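Local coordinates for aerobactin synthase IucC (Klebsiella pneumoniae, PDB 6CN7), which builds the siderophore aerobactin, probably by ATP-dependent attachment of a second N-acetyl-N-hydroxylysine to N-citryl-N-acetyl-N-hydroxylysine, at residues A[8-19]-A[65-76]; A[41-49]-A[79-87]. The protein carries 5 engineered substitutions. All coordinates share one frame; numbering follows the deposited sequence.

Contact 1: A[8-19]-A[65-76]; sequences WDFVNRQLVAKM and QTLRCADEPVLA
Arg13 and Asn12 of the N-terminal helix 4-25 hold the two ends of the loop that leads from strand 60-62, out of a small antiparallel sheet, into helix 76-87. At the start of this loop the amide of Gln65 lies near the edge of the Phe10 ring and across the Arg13 chain. Leu67 follows with both backbone and side chain. Its carbonyl O accepts Arg13 NH1 at 3.0 Å, nearly in the guanidinium plane, while its CD1 meets Val16 CG1 at 3.8 Å and Ala17 CB. Arg68 NH1 also binds Leu67 O, from above the carbonyl plane, so two arginines share one acceptor, their guanidinium planes turned 73° apart. Asp9 OD2 takes Arg13 NE at 3.1 Å in a salt bridge, which helps fix the rotation of the group and probably offsets some of the charge. Beyond the type II' turn from Cys69 to Glu72, Val74 lies over one guanidinium face, and its CG1 approaches Val16 CG2. Leu75, the N-cap of helix 76-87, lays CD2 against the Asn12 amide, 3.7 Å from Asn12 CG. Ala76 then sits as a knob among Asn12, Leu15, Val16 and Met19, its CB 3.5 Å from Leu15 CD2. Asn12 ND2 bonds Trp8 O and steadies the amide, whose OD1 receives Ala76 N on an in-plane lone pair at 2.9 Å, with an N-H...O angle of 164°.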
loop_
_atom_site.group_PDB
_atom_site.type_symbol
_atom_site.label_atom_id
_atom_site.label_comp_id
_atom_site.label_asym_id
_atom_site.label_seq_id
_atom_site.Cartn_x
_atom_site.Cartn_y
_atom_site.Cartn_z
ATOM N N TRP A 8 -26.428 -1.753 11.000
ATOM C CA TRP A 8 -26.227 -1.642 9.560
ATOM C C TRP A 8 -27.387 -0.911 8.896
ATOM O O TRP A 8 -27.184 -0.139 7.953
ATOM C CB TRP A 8 -26.043 -3.034 8.957
ATOM C CG TRP A 8 -25.839 -3.036 7.477
ATOM C CD1 TRP A 8 -26.695 -3.520 6.534
ATOM C CD2 TRP A 8 -24.702 -2.531 6.766
ATOM N NE1 TRP A 8 -26.163 -3.349 5.279
ATOM C CE2 TRP A 8 -24.939 -2.745 5.394
ATOM C CE3 TRP A 8 -23.505 -1.918 7.156
ATOM C CZ2 TRP A 8 -24.031 -2.362 4.412
ATOM C CZ3 TRP A 8 -22.603 -1.545 6.178
ATOM C CH2 TRP A 8 -22.871 -1.769 4.822
ATOM N N ASP A 9 -28.612 -1.135 9.377
ATOM C CA ASP A 9 -29.761 -0.449 8.798
ATOM C C ASP A 9 -29.801 1.012 9.220
ATOM O O ASP A 9 -30.136 1.887 8.412
ATOM C CB ASP A 9 -31.056 -1.151 9.204
ATOM C CG ASP A 9 -32.289 -0.414 8.722
ATOM O OD1 ASP A 9 -32.531 -0.400 7.496
ATOM O OD2 ASP A 9 -33.010 0.156 9.566
ATOM N N PHE A 10 -29.466 1.297 10.480
ATOM C CA PHE A 10 -29.465 2.679 10.944
ATOM C C PHE A 10 -28.447 3.514 10.180
ATOM O O PHE A 10 -28.734 4.649 9.783
ATOM C CB PHE A 10 -29.178 2.730 12.445
ATOM C CG PHE A 10 -29.114 4.124 13.004
ATOM C CD1 PHE A 10 -30.270 4.792 13.372
ATOM C CD2 PHE A 10 -27.896 4.765 13.166
ATOM C CE1 PHE A 10 -30.214 6.074 13.886
ATOM C CE2 PHE A 10 -27.833 6.047 13.681
ATOM C CZ PHE A 10 -28.995 6.702 14.042
ATOM N N VAL A 11 -27.252 2.968 9.955
ATOM C CA VAL A 11 -26.205 3.736 9.291
ATOM C C VAL A 11 -26.546 3.948 7.821
ATOM O O VAL A 11 -26.244 5.002 7.248
ATOM C CB VAL A 11 -24.844 3.039 9.471
ATOM C CG1 VAL A 11 -23.760 3.773 8.707
ATOM C CG2 VAL A 11 -24.479 2.984 10.944
ATOM N N ASN A 12 -27.174 2.955 7.185
ATOM C CA ASN A 12 -27.571 3.115 5.790
ATOM C C ASN A 12 -28.699 4.128 5.652
ATOM O O ASN A 12 -28.707 4.930 4.710
ATOM C CB ASN A 12 -27.985 1.768 5.198
ATOM C CG ASN A 12 -26.836 1.057 4.511
ATOM O OD1 ASN A 12 -26.516 1.340 3.355
ATOM N ND2 ASN A 12 -26.211 0.124 5.218
ATOM N N ARG A 13 -29.660 4.112 6.578
ATOM C CA ARG A 13 -30.756 5.075 6.524
ATOM C C ARG A 13 -30.247 6.497 6.723
ATOM O O ARG A 13 -30.633 7.413 5.989
ATOM C CB ARG A 13 -31.813 4.732 7.572
ATOM C CG ARG A 13 -32.653 3.527 7.205
ATOM C CD ARG A 13 -33.793 3.291 8.181
ATOM N NE ARG A 13 -34.580 2.128 7.781
ATOM C CZ ARG A 13 -35.652 2.172 6.996
ATOM N NH1 ARG A 13 -36.099 3.329 6.520
ATOM N NH2 ARG A 13 -36.288 1.050 6.686
ATOM N N GLN A 14 -29.373 6.700 7.712
ATOM C CA GLN A 14 -28.829 8.033 7.945
ATOM C C GLN A 14 -28.096 8.546 6.710
ATOM O O GLN A 14 -28.220 9.722 6.349
ATOM C CB GLN A 14 -27.894 8.019 9.155
ATOM C CG GLN A 14 -28.563 7.619 10.467
ATOM C CD GLN A 14 -29.480 8.689 11.021
ATOM O OE1 GLN A 14 -30.696 8.509 11.078
ATOM N NE2 GLN A 14 -28.905 9.807 11.446
ATOM N N LEU A 15 -27.330 7.679 6.045
ATOM C CA LEU A 15 -26.563 8.127 4.889
ATOM C C LEU A 15 -27.471 8.422 3.700
ATOM O O LEU A 15 -27.279 9.423 3.001
ATOM C CB LEU A 15 -25.506 7.082 4.517
ATOM C CG LEU A 15 -24.616 7.444 3.323
ATOM C CD1 LEU A 15 -23.949 8.797 3.521
ATOM C CD2 LEU A 15 -23.562 6.369 3.087
ATOM N N VAL A 16 -28.464 7.563 3.451
ATOM C CA VAL A 16 -29.415 7.825 2.373
ATOM C C VAL A 16 -30.104 9.166 2.595
ATOM O O VAL A 16 -30.238 9.977 1.671
ATOM C CB VAL A 16 -30.436 6.676 2.266
ATOM C CG1 VAL A 16 -31.602 7.058 1.349
ATOM C CG2 VAL A 16 -29.758 5.416 1.747
ATOM N N ALA A 17 -30.552 9.419 3.826
ATOM C CA ALA A 17 -31.215 10.684 4.126
ATOM C C ALA A 17 -30.272 11.862 3.913
ATOM O O ALA A 17 -30.676 12.900 3.374
ATOM C CB ALA A 17 -31.743 10.672 5.560
ATOM N N LYS A 18 -29.011 11.720 4.326
ATOM C CA LYS A 18 -28.041 12.784 4.096
ATOM C C LYS A 18 -27.837 13.025 2.606
ATOM O O LYS A 18 -27.786 14.176 2.157
ATOM C CB LYS A 18 -26.712 12.441 4.773
ATOM C CG LYS A 18 -25.651 13.524 4.640
ATOM C CD LYS A 18 -24.334 13.114 5.276
ATOM C CE LYS A 18 -23.252 14.148 4.993
ATOM N NZ LYS A 18 -21.947 13.797 5.617
ATOM N N MET A 19 -27.728 11.949 1.821
ATOM C CA MET A 19 -27.533 12.090 0.381
ATOM C C MET A 19 -28.733 12.765 -0.274
ATOM O O MET A 19 -28.579 13.728 -1.033
ATOM C CB MET A 19 -27.281 10.717 -0.250
ATOM C CG MET A 19 -25.990 10.048 0.196
ATOM S SD MET A 19 -25.890 8.314 -0.308
ATOM C CE MET A 19 -25.791 8.475 -2.091
ATOM N N GLN A 65 -36.034 7.266 9.529
ATOM C CA GLN A 65 -36.820 6.061 9.770
ATOM C C GLN A 65 -37.975 5.927 8.785
ATOM O O GLN A 65 -38.430 4.809 8.518
ATOM C CB GLN A 65 -37.350 6.050 11.205
ATOM C CG GLN A 65 -36.306 5.684 12.246
ATOM C CD GLN A 65 -35.786 4.269 12.072
ATOM O OE1 GLN A 65 -36.557 3.335 11.836
ATOM N NE2 GLN A 65 -34.472 4.104 12.180
ATOM N N THR A 66 -38.460 7.040 8.235
ATOM C CA THR A 66 -39.585 7.001 7.311
ATOM C C THR A 66 -39.182 6.658 5.883
ATOM O O THR A 66 -40.065 6.486 5.036
ATOM C CB THR A 66 -40.311 8.350 7.314
ATOM O OG1 THR A 66 -39.455 9.359 6.762
ATOM C CG2 THR A 66 -40.707 8.745 8.731
ATOM N N LEU A 67 -37.887 6.553 5.593
ATOM C CA LEU A 67 -37.441 6.346 4.221
ATOM C C LEU A 67 -38.033 5.070 3.636
ATOM O O LEU A 67 -37.992 4.006 4.260
ATOM C CB LEU A 67 -35.912 6.294 4.166
ATOM C CG LEU A 67 -35.194 7.643 4.233
ATOM C CD1 LEU A 67 -33.705 7.436 4.436
ATOM C CD2 LEU A 67 -35.446 8.460 2.971
ATOM N N ARG A 68 -38.574 5.186 2.424
ATOM C CA ARG A 68 -39.120 4.058 1.683
ATOM C C ARG A 68 -38.697 4.161 0.226
ATOM O O ARG A 68 -38.766 5.239 -0.371
ATOM C CB ARG A 68 -40.651 4.019 1.750
ATOM C CG ARG A 68 -41.223 3.807 3.128
ATOM C CD ARG A 68 -41.006 2.384 3.606
ATOM N NE ARG A 68 -41.690 2.143 4.873
ATOM C CZ ARG A 68 -41.172 2.402 6.069
ATOM N NH1 ARG A 68 -39.953 2.914 6.179
ATOM N NH2 ARG A 68 -41.878 2.149 7.162
ATOM N N CYS A 69 -38.257 3.036 -0.339
ATOM C CA CYS A 69 -38.035 2.902 -1.781
ATOM C C CYS A 69 -38.827 1.675 -2.228
ATOM O O CYS A 69 -38.261 0.603 -2.448
ATOM C CB CYS A 69 -36.556 2.773 -2.120
ATOM S SG CYS A 69 -36.199 2.915 -3.889
ATOM N N ALA A 70 -40.142 1.843 -2.356
ATOM C CA ALA A 70 -41.029 0.734 -2.685
ATOM C C ALA A 70 -40.909 -0.318 -1.587
ATOM O O ALA A 70 -41.351 -0.081 -0.455
ATOM C CB ALA A 70 -40.690 0.172 -4.071
ATOM N N ASP A 71 -40.317 -1.472 -1.903
ATOM C CA ASP A 71 -39.975 -2.478 -0.910
ATOM C C ASP A 71 -38.501 -2.865 -0.955
ATOM O O ASP A 71 -38.089 -3.750 -0.197
ATOM C CB ASP A 71 -40.846 -3.734 -1.098
ATOM C CG ASP A 71 -42.231 -3.577 -0.483
ATOM O OD1 ASP A 71 -42.365 -2.753 0.444
ATOM O OD2 ASP A 71 -43.179 -4.268 -0.914
ATOM N N GLU A 72 -37.700 -2.237 -1.814
ATOM C CA GLU A 72 -36.266 -2.463 -1.773
ATOM C C GLU A 72 -35.735 -2.135 -0.377
ATOM O O GLU A 72 -36.229 -1.205 0.271
ATOM C CB GLU A 72 -35.550 -1.599 -2.815
ATOM C CG GLU A 72 -35.877 -1.952 -4.252
ATOM C CD GLU A 72 -34.700 -1.719 -5.178
ATOM O OE1 GLU A 72 -34.751 -0.752 -5.969
ATOM O OE2 GLU A 72 -33.726 -2.499 -5.092
ATOM N N PRO A 73 -34.740 -2.870 0.121
ATOM C CA PRO A 73 -34.114 -2.473 1.385
ATOM C C PRO A 73 -33.372 -1.157 1.220
ATOM O O PRO A 73 -32.718 -0.912 0.204
ATOM C CB PRO A 73 -33.162 -3.632 1.701
ATOM C CG PRO A 73 -32.884 -4.264 0.385
ATOM C CD PRO A 73 -34.125 -4.085 -0.441
ATOM N N VAL A 74 -33.487 -0.302 2.233
ATOM C CA VAL A 74 -32.921 1.042 2.183
ATOM C C VAL A 74 -31.413 0.927 2.377
ATOM O O VAL A 74 -30.934 0.699 3.490
ATOM C CB VAL A 74 -33.557 1.953 3.238
ATOM C CG1 VAL A 74 -32.962 3.354 3.172
ATOM C CG2 VAL A 74 -35.065 2.003 3.041
ATOM N N LEU A 75 -30.661 1.089 1.288
ATOM C CA LEU A 75 -29.209 0.982 1.318
ATOM C C LEU A 75 -28.599 2.123 0.518
ATOM O O LEU A 75 -29.108 2.490 -0.546
ATOM C CB LEU A 75 -28.742 -0.362 0.749
ATOM C CG LEU A 75 -29.274 -1.601 1.471
ATOM C CD1 LEU A 75 -28.939 -2.862 0.686
ATOM C CD2 LEU A 75 -28.718 -1.682 2.887
ATOM N N ALA A 76 -27.504 2.683 1.040
ATOM C CA ALA A 76 -26.799 3.736 0.319
ATOM C C ALA A 76 -26.274 3.226 -1.015
ATOM O O ALA A 76 -26.309 3.944 -2.022
ATOM C CB ALA A 76 -25.652 4.278 1.170
#

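Contact 2: A[41-49]-A[79-87]; sequences INLPGAQWR and LLMQLKPVL
Gln82 spans the gap between helix 76-87 and Trp48 on a beta hairpin, strands 38-43 and 46-54 of a four-stranded antiparallel sheet, joined by a type II turn from Leu43 to Ala46. Segment 79-87 of the helix lies against the hairpin beside this turn, its axis at 69° to that of strand 41-43 and 10.1 Å from it at the closest. Gln82 CB points to the hairpin and meets Leu43 CD1 at 4.0 Å. CG stands anti to the carbonyl carbon (chi1 -63°) and passes near Ala46 CB; from there the chain runs extended, delivering the amide to the strand. CD comes within 3.4 Å of Ala46 CB, and NE2 lies beside the same methyl. OE1 goes the other way: an in-plane lone pair takes Trp48 NE1 at 2.7 Å, and the oxygen meets the indole at its edge, ring and amide planes being far from coplanar. This bond satisfies the indole N-H of a buried tryptophan. Apolar side chains pack beside this bond. Leu79 CD1 lies 3.8 Å from Leu43 CD1 and also approaches Trp48 NE1. Val16 and Leu20 of helix 4-25 also touch the tryptophan, which therefore packs against both helices. Further along the helix, beyond the kink at Pro85, whose nitrogen makes no bond to the preceding turn, Val86 points to the turn, its CG2 set 4.1 Å from Leu43 CD2 and 4.0 Å from Pro44 CD.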
loop_
_atom_site.group_PDB
_atom_site.type_symbol
_atom_site.label_atom_id
_atom_site.label_comp_id
_atom_site.label_asym_id
_atom_site.label_seq_id
_atom_site.Cartn_x
_atom_site.Cartn_y
_atom_site.Cartn_z
ATOM N N ILE A 41 -39.177 11.874 -3.697
ATOM C CA ILE A 41 -38.155 12.280 -4.655
ATOM C C ILE A 41 -38.096 11.204 -5.727
ATOM O O ILE A 41 -37.886 10.025 -5.417
ATOM C CB ILE A 41 -36.780 12.476 -3.995
ATOM C CG1 ILE A 41 -36.811 13.697 -3.071
ATOM C CG2 ILE A 41 -35.689 12.645 -5.058
ATOM C CD1 ILE A 41 -35.580 13.842 -2.194
ATOM N N ASN A 42 -38.285 11.603 -6.979
ATOM C CA ASN A 42 -38.370 10.666 -8.087
ATOM C C ASN A 42 -37.045 10.614 -8.835
ATOM O O ASN A 42 -36.501 11.653 -9.225
ATOM C CB ASN A 42 -39.499 11.058 -9.040
ATOM C CG ASN A 42 -40.874 10.875 -8.422
ATOM O OD1 ASN A 42 -41.051 10.091 -7.491
ATOM N ND2 ASN A 42 -41.858 11.592 -8.951
ATOM N N LEU A 43 -36.534 9.404 -9.026
ATOM C CA LEU A 43 -35.371 9.160 -9.863
ATOM C C LEU A 43 -35.779 8.220 -10.987
ATOM O O LEU A 43 -36.869 7.636 -10.941
ATOM C CB LEU A 43 -34.231 8.552 -9.047
ATOM C CG LEU A 43 -33.741 9.389 -7.866
ATOM C CD1 LEU A 43 -32.752 8.594 -7.028
ATOM C CD2 LEU A 43 -33.113 10.680 -8.351
ATOM N N PRO A 44 -34.951 8.051 -12.015
ATOM C CA PRO A 44 -35.226 6.999 -13.003
ATOM C C PRO A 44 -35.240 5.635 -12.332
ATOM O O PRO A 44 -34.267 5.227 -11.695
ATOM C CB PRO A 44 -34.071 7.135 -14.001
ATOM C CG PRO A 44 -33.549 8.519 -13.811
ATOM C CD PRO A 44 -33.757 8.840 -12.365
ATOM N N GLY A 45 -36.363 4.936 -12.463
ATOM C CA GLY A 45 -36.463 3.587 -11.946
ATOM C C GLY A 45 -36.542 3.459 -10.441
ATOM O O GLY A 45 -36.320 2.362 -9.920
ATOM N N ALA A 46 -36.843 4.534 -9.719
ATOM C CA ALA A 46 -37.030 4.421 -8.280
ATOM C C ALA A 46 -37.682 5.689 -7.753
ATOM O O ALA A 46 -37.492 6.777 -8.304
ATOM C CB ALA A 46 -35.701 4.169 -7.558
ATOM N N GLN A 47 -38.454 5.526 -6.681
ATOM C CA GLN A 47 -39.092 6.632 -5.982
ATOM C C GLN A 47 -38.814 6.490 -4.495
ATOM O O GLN A 47 -39.028 5.419 -3.919
ATOM C CB GLN A 47 -40.604 6.659 -6.227
ATOM C CG GLN A 47 -41.346 7.701 -5.390
ATOM C CD GLN A 47 -42.844 7.637 -5.574
ATOM O OE1 GLN A 47 -43.473 6.621 -5.281
ATOM N NE2 GLN A 47 -43.428 8.726 -6.057
ATOM N N TRP A 48 -38.350 7.572 -3.881
ATOM C CA TRP A 48 -38.078 7.618 -2.451
ATOM C C TRP A 48 -39.163 8.434 -1.769
ATOM O O TRP A 48 -39.429 9.573 -2.164
ATOM C CB TRP A 48 -36.701 8.223 -2.172
ATOM C CG TRP A 48 -35.587 7.327 -2.590
ATOM C CD1 TRP A 48 -34.961 7.305 -3.802
ATOM C CD2 TRP A 48 -34.968 6.307 -1.802
ATOM N NE1 TRP A 48 -33.990 6.335 -3.818
ATOM C CE2 TRP A 48 -33.972 5.708 -2.599
ATOM C CE3 TRP A 48 -35.156 5.842 -0.497
ATOM C CZ2 TRP A 48 -33.169 4.671 -2.134
ATOM C CZ3 TRP A 48 -34.357 4.814 -0.037
ATOM C CH2 TRP A 48 -33.376 4.239 -0.853
ATOM N N ARG A 49 -39.794 7.844 -0.757
ATOM C CA ARG A 49 -40.832 8.499 0.024
ATOM C C ARG A 49 -40.379 8.584 1.475
ATOM O O ARG A 49 -39.670 7.705 1.974
ATOM C CB ARG A 49 -42.165 7.749 -0.084
ATOM C CG ARG A 49 -42.702 7.697 -1.509
ATOM C CD ARG A 49 -43.993 6.905 -1.632
ATOM N NE ARG A 49 -45.104 7.544 -0.925
ATOM C CZ ARG A 49 -45.637 7.109 0.212
ATOM N NH1 ARG A 49 -45.179 6.013 0.806
ATOM N NH2 ARG A 49 -46.647 7.772 0.760
ATOM N N LEU A 79 -28.933 3.552 -3.633
ATOM C CA LEU A 79 -29.131 4.924 -4.087
ATOM C C LEU A 79 -28.008 5.363 -5.018
ATOM O O LEU A 79 -28.257 6.007 -6.043
ATOM C CB LEU A 79 -29.227 5.866 -2.887
ATOM C CG LEU A 79 -29.282 7.361 -3.220
ATOM C CD1 LEU A 79 -30.494 7.685 -4.088
ATOM C CD2 LEU A 79 -29.298 8.183 -1.950
ATOM N N LEU A 80 -26.763 5.028 -4.674
ATOM C CA LEU A 80 -25.638 5.394 -5.528
ATOM C C LEU A 80 -25.812 4.831 -6.933
ATOM O O LEU A 80 -25.549 5.522 -7.923
ATOM C CB LEU A 80 -24.330 4.906 -4.905
ATOM C CG LEU A 80 -23.039 5.216 -5.670
ATOM C CD1 LEU A 80 -22.879 6.710 -5.911
ATOM C CD2 LEU A 80 -21.834 4.671 -4.914
ATOM N N MET A 81 -26.262 3.577 -7.043
ATOM C CA MET A 81 -26.513 3.000 -8.360
ATOM C C MET A 81 -27.640 3.729 -9.081
ATOM O O MET A 81 -27.601 3.870 -10.309
ATOM C CB MET A 81 -26.839 1.510 -8.230
ATOM C CG MET A 81 -25.698 0.669 -7.671
ATOM S SD MET A 81 -24.170 0.818 -8.620
ATOM C CE MET A 81 -24.664 0.142 -10.202
ATOM N N GLN A 82 -28.643 4.206 -8.345
ATOM C CA GLN A 82 -29.715 4.979 -8.960
ATOM C C GLN A 82 -29.241 6.345 -9.437
ATOM O O GLN A 82 -29.901 6.955 -10.284
ATOM C CB GLN A 82 -30.872 5.153 -7.975
ATOM C CG GLN A 82 -31.535 3.849 -7.557
ATOM C CD GLN A 82 -32.492 4.033 -6.396
ATOM O OE1 GLN A 82 -32.567 5.108 -5.802
ATOM N NE2 GLN A 82 -33.230 2.982 -6.065
ATOM N N LEU A 83 -28.121 6.841 -8.916
ATOM C CA LEU A 83 -27.608 8.147 -9.310
ATOM C C LEU A 83 -26.681 8.095 -10.517
ATOM O O LEU A 83 -26.339 9.153 -11.056
ATOM C CB LEU A 83 -26.855 8.798 -8.146
ATOM C CG LEU A 83 -27.675 9.146 -6.904
ATOM C CD1 LEU A 83 -26.761 9.616 -5.784
ATOM C CD2 LEU A 83 -28.713 10.207 -7.223
ATOM N N LYS A 84 -26.260 6.906 -10.947
ATOM C CA LYS A 84 -25.359 6.807 -12.094
ATOM C C LYS A 84 -25.904 7.515 -13.327
ATOM O O LYS A 84 -25.150 8.275 -13.957
ATOM C CB LYS A 84 -25.060 5.331 -12.390
ATOM C CG LYS A 84 -24.052 5.107 -13.506
ATOM C CD LYS A 84 -23.779 3.625 -13.693
ATOM C CE LYS A 84 -22.846 3.355 -14.860
ATOM N NZ LYS A 84 -22.592 1.896 -15.005
ATOM N N PRO A 85 -27.170 7.339 -13.718
ATOM C CA PRO A 85 -27.679 8.126 -14.855
ATOM C C PRO A 85 -27.824 9.599 -14.526
ATOM O O PRO A 85 -27.557 10.454 -15.379
ATOM C CB PRO A 85 -29.040 7.478 -15.159
ATOM C CG PRO A 85 -29.081 6.208 -14.357
ATOM C CD PRO A 85 -28.197 6.433 -13.181
ATOM N N VAL A 86 -28.242 9.919 -13.300
ATOM C CA VAL A 86 -28.477 11.311 -12.924
ATOM C C VAL A 86 -27.194 12.120 -13.060
ATOM O O VAL A 86 -27.196 13.234 -13.598
ATOM C CB VAL A 86 -29.042 11.386 -11.494
ATOM C CG1 VAL A 86 -29.277 12.833 -11.080
ATOM C CG2 VAL A 86 -30.334 10.584 -11.390
ATOM N N LEU A 87 -26.082 11.574 -12.574
ATOM C CA LEU A 87 -24.809 12.281 -12.562
ATOM C C LEU A 87 -23.886 11.873 -13.703
ATOM O O LEU A 87 -22.787 12.425 -13.818
ATOM C CB LEU A 87 -24.104 12.055 -11.218
ATOM C CG LEU A 87 -24.878 12.544 -9.988
ATOM C CD1 LEU A 87 -24.139 12.195 -8.701
ATOM C CD2 LEU A 87 -25.131 14.043 -10.065
#

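How the contacts relate
From the N terminus the chain passes through helix 4-25, carrying 8-19, then the hairpin that holds 41-49. Segment 65-76, a loop that ends on the first residue of helix 76-87, returns to the first helix and closes contact 1; the helix then closes contact 2 by returning to the hairpin. The two closures therefore cross, since 41-49 lies inside the span of contact 1 and 79-87 beyond it. Together they bind helix 4-25, the small antiparallel sheet and helix 76-87 into one unit. Their centres are about 13 Å apart and they touch directly: Arg68 N is probably hydrogen-bonded to Arg49 O, Cys69 CB packs on Trp48, and Met19 CE meets Leu79 CD2.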